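Local coordinates for cyclic GMP-AMP synthase-like receptor (Tribolium castaneum, PDB 7LT2), which senses double-stranded RNA and, as a nucleotidyltransferase of innate immunity, joins ATP and GTP into the cyclic dinucleotide 2',3'-cGAMP, at residues Q84-E89 with K99-D104; I75-P80 with A196-S201; D253-L258 with K292-W297. One frame throughout, in Å; residues are numbered along the deposited sequence.

Interaction 1 (Q84-E89 with K99-D104); sequences QPVLNE and KLNNLD
Val-86 and Lys-99 face each other as an antiparallel hydrogen-bonded pair, each giving its amide to the other's carbonyl. The bond from Val-86 N to Lys-99 O is short, 2.7 Å; the return bond from Lys-99 N to Val-86 O measures 3.0 Å. A third bond, from Asn-101 N to Gln-84 O (2.9 Å), continues the pairing past the end of the strand. Between the Val-86/Lys-99 pair and the Asn-101 to Gln-84 bond lies the non-hydrogen-bonded pair of Pro-85 and Leu-100. Proline suits such a place because it has no amide hydrogen to offer, and its CA approaches Lys-99 O at 3.3 Å in a CA-H...O contact.

The side chain of Gln-84, extended beyond CG, lays its CD against CB of Asn-102 at 3.5 Å, while its amide is turned almost perpendicular to that of Asn-101. One water accepts a hydrogen bond from Asn-101 ND2 and donates one to Gln-84 OE1 (2.8 Å), so solvent joins two polar residues at an exposed edge. Asn-102, at the N-cap position before helix 103-107, sends its ND2 to Tyr-82 O. On the face shared by Val-86 and Lys-99, the lysine chain runs beside the valine and bends at its last torsion (chi4 61°), bringing NZ to 3.7 Å from Val-86 CG1. Pro-85 and Leu-100 occupy the other face and are buried, Leu-100 resting on Phe-118 of helix 118-122. The whole is the open end of a beta hairpin, strands 85-89 and 95-100, in the Mab-21 nucleotidyltransferase domain.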
loop_
_atom_site.group_PDB
_atom_site.type_symbol
_atom_site.label_atom_id
_atom_site.label_comp_id
_atom_site.label_asym_id
_atom_site.label_seq_id
_atom_site.Cartn_x
_atom_site.Cartn_y
_atom_site.Cartn_z
ATOM N N GLN A 84 -4.528 -16.850 -23.056
ATOM C CA GLN A 84 -5.261 -15.691 -23.551
ATOM C C GLN A 84 -6.108 -15.032 -22.469
ATOM O O GLN A 84 -7.340 -14.999 -22.582
ATOM C CB GLN A 84 -6.136 -16.090 -24.737
ATOM C CG GLN A 84 -5.333 -16.584 -25.930
ATOM C CD GLN A 84 -6.212 -16.950 -27.102
ATOM O OE1 GLN A 84 -7.333 -16.463 -27.222
ATOM N NE2 GLN A 84 -5.711 -17.821 -27.971
ATOM N N PRO A 85 -5.493 -14.487 -21.422
ATOM C CA PRO A 85 -6.261 -13.673 -20.474
ATOM C C PRO A 85 -6.681 -12.361 -21.116
ATOM O O PRO A 85 -5.927 -11.753 -21.878
ATOM C CB PRO A 85 -5.275 -13.445 -19.323
ATOM C CG PRO A 85 -3.932 -13.512 -19.976
ATOM C CD PRO A 85 -4.059 -14.537 -21.075
ATOM N N VAL A 86 -7.905 -11.933 -20.815
ATOM C CA VAL A 86 -8.453 -10.694 -21.355
ATOM C C VAL A 86 -8.986 -9.863 -20.198
ATOM O O VAL A 86 -9.851 -10.322 -19.442
ATOM C CB VAL A 86 -9.555 -10.942 -22.394
ATOM C CG1 VAL A 86 -10.205 -9.622 -22.793
ATOM C CG2 VAL A 86 -8.973 -11.635 -23.615
ATOM N N LEU A 87 -8.477 -8.646 -20.068
ATOM C CA LEU A 87 -8.877 -7.728 -19.011
ATOM C C LEU A 87 -9.888 -6.742 -19.579
ATOM O O LEU A 87 -9.629 -6.106 -20.606
ATOM C CB LEU A 87 -7.650 -7.004 -18.453
ATOM C CG LEU A 87 -7.736 -6.116 -17.211
ATOM C CD1 LEU A 87 -6.367 -6.034 -16.563
ATOM C CD2 LEU A 87 -8.226 -4.721 -17.562
ATOM N N ASN A 88 -11.038 -6.619 -18.921
ATOM C CA ASN A 88 -12.079 -5.710 -19.374
ATOM C C ASN A 88 -12.460 -4.752 -18.255
ATOM O O ASN A 88 -12.619 -5.159 -17.099
ATOM C CB ASN A 88 -13.313 -6.474 -19.860
ATOM C CG ASN A 88 -13.066 -7.206 -21.170
ATOM O OD1 ASN A 88 -12.519 -6.640 -22.118
ATOM N ND2 ASN A 88 -13.460 -8.474 -21.226
ATOM N N GLU A 89 -12.601 -3.479 -18.611
ATOM C CA GLU A 89 -13.075 -2.480 -17.665
ATOM C C GLU A 89 -14.512 -2.789 -17.264
ATOM O O GLU A 89 -15.374 -2.988 -18.123
ATOM C CB GLU A 89 -12.983 -1.088 -18.293
ATOM C CG GLU A 89 -11.583 -0.694 -18.787
ATOM C CD GLU A 89 -11.288 -1.152 -20.210
ATOM O OE1 GLU A 89 -12.021 -2.022 -20.732
ATOM O OE2 GLU A 89 -10.320 -0.633 -20.809
ATOM N N LYS A 99 -10.972 -12.594 -17.746
ATOM C CA LYS A 99 -11.390 -13.906 -18.209
ATOM C C LYS A 99 -10.303 -14.506 -19.088
ATOM O O LYS A 99 -9.460 -13.801 -19.649
ATOM C CB LYS A 99 -12.728 -13.845 -18.972
ATOM C CG LYS A 99 -12.734 -12.943 -20.191
ATOM C CD LYS A 99 -14.042 -13.096 -20.961
ATOM C CE LYS A 99 -14.262 -11.947 -21.935
ATOM N NZ LYS A 99 -13.199 -11.863 -22.975
ATOM N N LEU A 100 -10.312 -15.828 -19.177
ATOM C CA LEU A 100 -9.355 -16.563 -19.992
ATOM C C LEU A 100 -10.090 -17.136 -21.195
ATOM O O LEU A 100 -11.121 -17.797 -21.036
ATOM C CB LEU A 100 -8.682 -17.685 -19.193
ATOM C CG LEU A 100 -7.669 -17.350 -18.090
ATOM C CD1 LEU A 100 -8.326 -16.697 -16.879
ATOM C CD2 LEU A 100 -6.913 -18.604 -17.671
ATOM N N ASN A 101 -9.565 -16.875 -22.392
ATOM C CA ASN A 101 -10.208 -17.339 -23.618
ATOM C C ASN A 101 -9.626 -18.635 -24.172
ATOM O O ASN A 101 -10.191 -19.184 -25.125
ATOM C CB ASN A 101 -10.134 -16.255 -24.703
ATOM C CG ASN A 101 -11.138 -15.135 -24.483
ATOM O OD1 ASN A 101 -12.147 -15.313 -23.801
ATOM N ND2 ASN A 101 -10.868 -13.977 -25.073
ATOM N N ASN A 102 -8.526 -19.146 -23.609
ATOM C CA ASN A 102 -7.859 -20.307 -24.196
ATOM C C ASN A 102 -7.163 -21.141 -23.118
ATOM O O ASN A 102 -6.053 -21.641 -23.321
ATOM C CB ASN A 102 -6.853 -19.881 -25.271
ATOM C CG ASN A 102 -6.351 -21.054 -26.112
ATOM O OD1 ASN A 102 -7.118 -21.937 -26.483
ATOM N ND2 ASN A 102 -5.051 -21.067 -26.395
ATOM N N LEU A 103 -7.811 -21.317 -21.965
ATOM C CA LEU A 103 -7.203 -22.153 -20.932
ATOM C C LEU A 103 -7.041 -23.593 -21.409
ATOM O O LEU A 103 -6.021 -24.231 -21.129
ATOM C CB LEU A 103 -8.022 -22.114 -19.639
ATOM C CG LEU A 103 -7.412 -22.966 -18.518
ATOM C CD1 LEU A 103 -5.969 -22.564 -18.266
ATOM C CD2 LEU A 103 -8.226 -22.879 -17.227
ATOM N N ASP A 104 -8.036 -24.121 -22.125
ATOM C CA ASP A 104 -7.942 -25.499 -22.601
ATOM C C ASP A 104 -6.731 -25.693 -23.505
ATOM O O ASP A 104 -6.029 -26.703 -23.400
ATOM C CB ASP A 104 -9.217 -25.893 -23.337
ATOM C CG ASP A 104 -10.396 -26.080 -22.406
ATOM O OD1 ASP A 104 -10.209 -25.995 -21.175
ATOM O OD2 ASP A 104 -11.511 -26.318 -22.912
HETATM O O HOH W 1 -2.888 -18.922 -27.538
HETATM O O HOH W 2 -8.396 -13.952 -26.726
#

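Interaction 2 (I75-P80 with A196-S201); sequences ILLHIP and ACFVFS
Leu-77 and Phe-198 meet on one face of a parallel strand pair, with Leu-77 CD1 over a face of the phenyl ring toward its rim and CB 3.9 Å from CE1. Ile-79 meets the ring obliquely, its CG1 3.7 Å from Phe-198 CE1; both are flexible aliphatic chains suited to a buried aromatic. On the other face compact Cys-197 lets Leu-76 CD2 come within 3.7 Å of its CB. Leu-76 also crosses Val-199, whose beta branch favours a strand's extended backbone.

The backbones are joined by Cys-197 N to Ile-75 O, Leu-77 N to Cys-197 O and Val-199 N to Leu-77 O, each 2.9 Å. Beyond the last of these, His-78 has CG anti to the backbone N (chi1 178°), which lets ND1 bond to Val-199 O at 3.2 Å, the oxygen in the ring plane. The same carbonyl accepts from a water that also accepts a hydrogen bond from Ile-79 N.

This pair lies in the nucleotidyltransferase domain's mixed sheet, where strands 70-77 and 188-200 carry the probable magnesium ligands Asp-72 and Asp-193. Helix 131-147 packs on Ile-75, Ala-196 and Phe-198, while strand 50-56 borders 70-77 and strand 222-225 borders 188-200.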
loop_
_atom_site.group_PDB
_atom_site.type_symbol
_atom_site.label_atom_id
_atom_site.label_comp_id
_atom_site.label_asym_id
_atom_site.label_seq_id
_atom_site.Cartn_x
_atom_site.Cartn_y
_atom_site.Cartn_z
ATOM N N ILE A 75 1.806 -10.565 -3.666
ATOM C CA ILE A 75 2.418 -11.727 -4.297
ATOM C C ILE A 75 1.895 -11.788 -5.728
ATOM O O ILE A 75 0.711 -12.055 -5.950
ATOM C CB ILE A 75 2.091 -13.009 -3.519
ATOM C CG1 ILE A 75 2.590 -12.893 -2.076
ATOM C CG2 ILE A 75 2.697 -14.241 -4.204
ATOM C CD1 ILE A 75 2.048 -13.963 -1.141
ATOM N N LEU A 76 2.768 -11.525 -6.703
ATOM C CA LEU A 76 2.336 -11.339 -8.088
ATOM C C LEU A 76 2.413 -12.667 -8.840
ATOM O O LEU A 76 3.504 -13.200 -9.078
ATOM C CB LEU A 76 3.175 -10.265 -8.778
ATOM C CG LEU A 76 3.241 -8.905 -8.064
ATOM C CD1 LEU A 76 3.820 -7.850 -8.988
ATOM C CD2 LEU A 76 1.880 -8.461 -7.553
ATOM N N LEU A 77 1.248 -13.193 -9.208
ATOM C CA LEU A 77 1.111 -14.403 -10.004
ATOM C C LEU A 77 0.862 -14.010 -11.454
ATOM O O LEU A 77 0.227 -12.993 -11.732
ATOM C CB LEU A 77 -0.048 -15.254 -9.478
ATOM C CG LEU A 77 -0.120 -15.377 -7.954
ATOM C CD1 LEU A 77 -1.450 -15.958 -7.510
ATOM C CD2 LEU A 77 1.039 -16.226 -7.449
ATOM N N HIS A 78 1.368 -14.814 -12.386
ATOM C CA HIS A 78 1.251 -14.484 -13.802
ATOM C C HIS A 78 0.622 -15.645 -14.550
ATOM O O HIS A 78 1.163 -16.757 -14.539
ATOM C CB HIS A 78 2.606 -14.137 -14.422
ATOM C CG HIS A 78 2.523 -13.836 -15.886
ATOM N ND1 HIS A 78 1.869 -12.728 -16.381
ATOM C CD2 HIS A 78 2.982 -14.515 -16.963
ATOM C CE1 HIS A 78 1.942 -12.730 -17.700
ATOM N NE2 HIS A 78 2.610 -13.805 -18.079
ATOM N N ILE A 79 -0.515 -15.381 -15.178
ATOM C CA ILE A 79 -1.170 -16.365 -16.046
ATOM C C ILE A 79 -0.449 -16.387 -17.386
ATOM O O ILE A 79 -0.311 -15.330 -18.021
ATOM C CB ILE A 79 -2.642 -16.011 -16.225
ATOM C CG1 ILE A 79 -3.370 -16.033 -14.877
ATOM C CG2 ILE A 79 -3.301 -16.964 -17.232
ATOM C CD1 ILE A 79 -4.760 -15.458 -14.927
ATOM N N PRO A 80 0.020 -17.545 -17.851
ATOM C CA PRO A 80 0.674 -17.612 -19.163
ATOM C C PRO A 80 -0.199 -17.003 -20.253
ATOM O O PRO A 80 -1.392 -17.302 -20.358
ATOM C CB PRO A 80 0.880 -19.117 -19.371
ATOM C CG PRO A 80 0.999 -19.653 -17.974
ATOM C CD PRO A 80 0.022 -18.848 -17.162
ATOM N N ALA A 196 -2.739 -12.197 -2.594
ATOM C CA ALA A 196 -2.585 -12.857 -3.886
ATOM C C ALA A 196 -3.066 -11.937 -5.003
ATOM O O ALA A 196 -4.247 -11.576 -5.046
ATOM C CB ALA A 196 -3.371 -14.167 -3.900
ATOM N N CYS A 197 -2.161 -11.580 -5.915
ATOM C CA CYS A 197 -2.453 -10.668 -7.014
ATOM C C CYS A 197 -2.079 -11.316 -8.343
ATOM O O CYS A 197 -1.343 -12.303 -8.390
ATOM C CB CYS A 197 -1.684 -9.355 -6.871
ATOM S SG CYS A 197 -1.875 -8.534 -5.263
ATOM N N PHE A 198 -2.582 -10.740 -9.434
ATOM C CA PHE A 198 -2.226 -11.178 -10.779
ATOM C C PHE A 198 -1.627 -10.011 -11.553
ATOM O O PHE A 198 -2.217 -8.927 -11.598
ATOM C CB PHE A 198 -3.435 -11.763 -11.514
ATOM C CG PHE A 198 -3.781 -13.153 -11.065
ATOM C CD1 PHE A 198 -3.181 -14.254 -11.653
ATOM C CD2 PHE A 198 -4.683 -13.356 -10.038
ATOM C CE1 PHE A 198 -3.495 -15.538 -11.233
ATOM C CE2 PHE A 198 -4.994 -14.632 -9.613
ATOM C CZ PHE A 198 -4.401 -15.722 -10.209
ATOM N N VAL A 199 -0.459 -10.242 -12.159
ATOM C CA VAL A 199 0.333 -9.194 -12.801
ATOM C C VAL A 199 0.262 -9.352 -14.316
ATOM O O VAL A 199 0.208 -10.473 -14.837
ATOM C CB VAL A 199 1.797 -9.210 -12.303
ATOM C CG1 VAL A 199 2.490 -10.534 -12.631
ATOM C CG2 VAL A 199 2.574 -8.015 -12.862
ATOM N N PHE A 200 0.241 -8.222 -15.019
ATOM C CA PHE A 200 0.070 -8.198 -16.466
ATOM C C PHE A 200 1.072 -7.248 -17.101
ATOM O O PHE A 200 1.606 -6.349 -16.447
ATOM C CB PHE A 200 -1.352 -7.784 -16.841
ATOM C CG PHE A 200 -2.395 -8.684 -16.265
ATOM C CD1 PHE A 200 -2.759 -9.841 -16.921
ATOM C CD2 PHE A 200 -2.987 -8.389 -15.049
ATOM C CE1 PHE A 200 -3.714 -10.683 -16.387
ATOM C CE2 PHE A 200 -3.940 -9.226 -14.511
ATOM C CZ PHE A 200 -4.302 -10.372 -15.178
ATOM N N SER A 201 1.325 -7.464 -18.391
ATOM C CA SER A 201 2.246 -6.646 -19.164
ATOM C C SER A 201 1.535 -5.414 -19.714
ATOM O O SER A 201 0.308 -5.282 -19.650
ATOM C CB SER A 201 2.862 -7.452 -20.312
ATOM O OG SER A 201 1.897 -7.716 -21.320
HETATM O O HOH W 3 -1.470 -12.719 -14.947
#

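Interaction 3 (D253-L258 with K292-W297); sequences DNKNRL and KDQSFW
Trp-297 is covered on one face by two aliphatic groups from a tight turn: Leu-258 CD1 stands 3.6 Å from the centroid of the six-membered ring, only 8° off its normal, and Lys-255 CD lies 3.9 Å from that of the five-membered ring. Both are CH-pi contacts. The indole is long enough to receive a leucine methyl and a lysine methylene side by side, and Phe-296 CD2, from the adjoining residue, covers its opposite face.

Lys-255 shows why a long amphipathic chain fits here. Its methylenes cross the indole obliquely, and a bend at chi4 (65°) turns NZ to Leu-251 O, a carbonyl near the end of helix 245-251. On the way CE passes 3.3 Å from Gln-294 OE1, the two side chains crossing at about a right angle.

Residues 255 to 258 form a type II' beta turn, closed by Leu-258 N to Lys-255 O (2.8 Å), which brings Lys-255 and Leu-258 to the same face of the indole. Asn-256 takes its second position with positive phi (51°), which asparagine tolerates better than most residues other than glycine. The turn's Arg-257 N reaches Trp-297 O at 3.3 Å, long but straight and in the carbonyl plane, while Arg-257 NE bonds to Lys-299 O.

In the other segment Asp-293, one of the manganese-binding residues, starts the 3-10 segment: Asp-293 OD2 accepts from Ser-295 N (3.0 Å), an Asx turn, and also from Ser-295 OG.

The turn leads into helix 258-272. Lys-255, Leu-258 and Trp-297 all touch Ile-289 of helix 278-291, which also supplies manganese ligands, and Trp-297 reaches Val-304 of helix 301-318.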
loop_
_atom_site.group_PDB
_atom_site.type_symbol
_atom_site.label_atom_id
_atom_site.label_comp_id
_atom_site.label_asym_id
_atom_site.label_seq_id
_atom_site.Cartn_x
_atom_site.Cartn_y
_atom_site.Cartn_z
ATOM N N ASP A 253 8.650 9.980 -6.198
ATOM C CA ASP A 253 10.068 9.897 -5.880
ATOM C C ASP A 253 10.810 11.093 -6.467
ATOM O O ASP A 253 10.334 11.755 -7.393
ATOM C CB ASP A 253 10.657 8.594 -6.434
ATOM C CG ASP A 253 11.896 8.127 -5.688
ATOM O OD1 ASP A 253 12.314 8.768 -4.698
ATOM O OD2 ASP A 253 12.463 7.094 -6.101
ATOM N N ASN A 254 11.993 11.363 -5.911
ATOM C CA ASN A 254 12.882 12.423 -6.394
ATOM C C ASN A 254 12.161 13.770 -6.456
ATOM O O ASN A 254 12.255 14.515 -7.435
ATOM C CB ASN A 254 13.484 12.047 -7.754
ATOM C CG ASN A 254 14.501 13.064 -8.248
ATOM O OD1 ASN A 254 15.220 13.681 -7.456
ATOM N ND2 ASN A 254 14.547 13.264 -9.562
ATOM N N LYS A 255 11.427 14.091 -5.383
ATOM C CA LYS A 255 10.686 15.346 -5.328
ATOM C C LYS A 255 10.880 16.060 -3.996
ATOM O O LYS A 255 9.983 16.768 -3.527
ATOM C CB LYS A 255 9.203 15.119 -5.625
ATOM C CG LYS A 255 8.950 14.907 -7.117
ATOM C CD LYS A 255 7.478 14.807 -7.462
ATOM C CE LYS A 255 7.265 14.875 -8.971
ATOM N NZ LYS A 255 7.844 13.715 -9.706
ATOM N N ASN A 256 12.052 15.886 -3.387
ATOM C CA ASN A 256 12.573 16.772 -2.348
ATOM C C ASN A 256 11.574 17.033 -1.227
ATOM O O ASN A 256 11.454 16.225 -0.303
ATOM C CB ASN A 256 13.030 18.089 -2.983
ATOM C CG ASN A 256 13.967 18.869 -2.089
ATOM O OD1 ASN A 256 14.230 18.477 -0.951
ATOM N ND2 ASN A 256 14.489 19.976 -2.604
ATOM N N ARG A 257 10.853 18.154 -1.299
ATOM C CA ARG A 257 9.939 18.529 -0.225
ATOM C C ARG A 257 8.645 17.716 -0.204
ATOM O O ARG A 257 7.879 17.839 0.760
ATOM C CB ARG A 257 9.592 20.021 -0.320
ATOM C CG ARG A 257 10.572 20.957 0.397
ATOM C CD ARG A 257 11.918 20.989 -0.303
ATOM N NE ARG A 257 12.706 22.160 0.073
ATOM C CZ ARG A 257 13.737 22.139 0.906
ATOM N NH1 ARG A 257 14.130 21.020 1.494
ATOM N NH2 ARG A 257 14.399 23.266 1.145
ATOM N N LEU A 258 8.387 16.879 -1.213
ATOM C CA LEU A 258 7.055 16.290 -1.365
ATOM C C LEU A 258 6.697 15.367 -0.203
ATOM O O LEU A 258 5.621 15.497 0.390
ATOM C CB LEU A 258 6.953 15.534 -2.693
ATOM C CG LEU A 258 5.572 14.924 -2.992
ATOM C CD1 LEU A 258 5.280 14.982 -4.482
ATOM C CD2 LEU A 258 5.451 13.480 -2.493
ATOM N N LYS A 292 1.551 20.837 -11.183
ATOM C CA LYS A 292 2.671 21.717 -10.883
ATOM C C LYS A 292 3.843 21.446 -11.815
ATOM O O LYS A 292 4.066 20.316 -12.256
ATOM C CB LYS A 292 3.128 21.535 -9.432
ATOM C CG LYS A 292 2.127 21.975 -8.382
ATOM C CD LYS A 292 1.873 23.466 -8.449
ATOM C CE LYS A 292 0.992 23.897 -7.292
ATOM N NZ LYS A 292 0.560 25.312 -7.390
ATOM N N ASP A 293 4.599 22.501 -12.108
ATOM C CA ASP A 293 5.914 22.311 -12.694
ATOM C C ASP A 293 6.801 21.551 -11.707
ATOM O O ASP A 293 6.568 21.556 -10.494
ATOM C CB ASP A 293 6.537 23.661 -13.045
ATOM C CG ASP A 293 7.821 23.520 -13.824
ATOM O OD1 ASP A 293 7.749 23.238 -15.040
ATOM O OD2 ASP A 293 8.902 23.685 -13.222
ATOM N N GLN A 294 7.831 20.885 -12.237
ATOM C CA GLN A 294 8.721 20.110 -11.375
ATOM C C GLN A 294 9.442 20.990 -10.355
ATOM O O GLN A 294 9.768 20.530 -9.256
ATOM C CB GLN A 294 9.738 19.340 -12.220
ATOM C CG GLN A 294 9.171 18.066 -12.801
ATOM C CD GLN A 294 8.579 17.177 -11.727
ATOM O OE1 GLN A 294 9.300 16.665 -10.865
ATOM N NE2 GLN A 294 7.256 16.998 -11.762
ATOM N N SER A 295 9.691 22.259 -10.690
ATOM C CA SER A 295 10.428 23.135 -9.787
ATOM C C SER A 295 9.671 23.424 -8.497
ATOM O O SER A 295 10.286 23.857 -7.519
ATOM C CB SER A 295 10.765 24.445 -10.498
ATOM O OG SER A 295 9.587 25.054 -10.996
ATOM N N PHE A 296 8.358 23.183 -8.471
ATOM C CA PHE A 296 7.573 23.463 -7.271
ATOM C C PHE A 296 8.121 22.722 -6.060
ATOM O O PHE A 296 8.157 23.267 -4.949
ATOM C CB PHE A 296 6.113 23.082 -7.519
ATOM C CG PHE A 296 5.241 23.170 -6.301
ATOM C CD1 PHE A 296 4.837 24.398 -5.807
ATOM C CD2 PHE A 296 4.802 22.014 -5.667
ATOM C CE1 PHE A 296 4.023 24.478 -4.689
ATOM C CE2 PHE A 296 3.985 22.084 -4.551
ATOM C CZ PHE A 296 3.594 23.319 -4.059
ATOM N N TRP A 297 8.577 21.488 -6.256
ATOM C CA TRP A 297 9.013 20.644 -5.153
ATOM C C TRP A 297 10.372 21.041 -4.593
ATOM O O TRP A 297 10.800 20.467 -3.584
ATOM C CB TRP A 297 9.010 19.187 -5.620
ATOM C CG TRP A 297 7.672 18.818 -6.207
ATOM C CD1 TRP A 297 7.391 18.575 -7.521
ATOM C CD2 TRP A 297 6.429 18.700 -5.501
ATOM N NE1 TRP A 297 6.056 18.296 -7.673
ATOM C CE2 TRP A 297 5.441 18.370 -6.451
ATOM C CE3 TRP A 297 6.056 18.843 -4.160
ATOM C CZ2 TRP A 297 4.101 18.173 -6.105
ATOM C CZ3 TRP A 297 4.721 18.644 -3.813
ATOM C CH2 TRP A 297 3.761 18.313 -4.785
HETATM O O HOH W 4 11.767 16.096 -10.281
#

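How the interactions relate
Interactions 1 and 2 belong to one sheet of the nucleotidyltransferase domain, with centres 13 Å apart. They touch directly, Leu-100 CD2 lying 4.0 Å from Ile-79 CG2, and strand 70-77 is followed in the chain by strand 85-89, so the hairpin of interaction 1 falls, in sequence, between the two strands that interaction 2 brings together. Interaction 3 comes later, its centre about 32 Å from that of interaction 2 and about 40 Å from that of interaction 1, among helices 245-251, 258-272, 278-291 and 301-318. The first two thus shape the sheet carrying residues inferred to bind the catalytic magnesium, Glu-70, Asp-72 and Asp-193, whereas the third joins helix connections beside the manganese site.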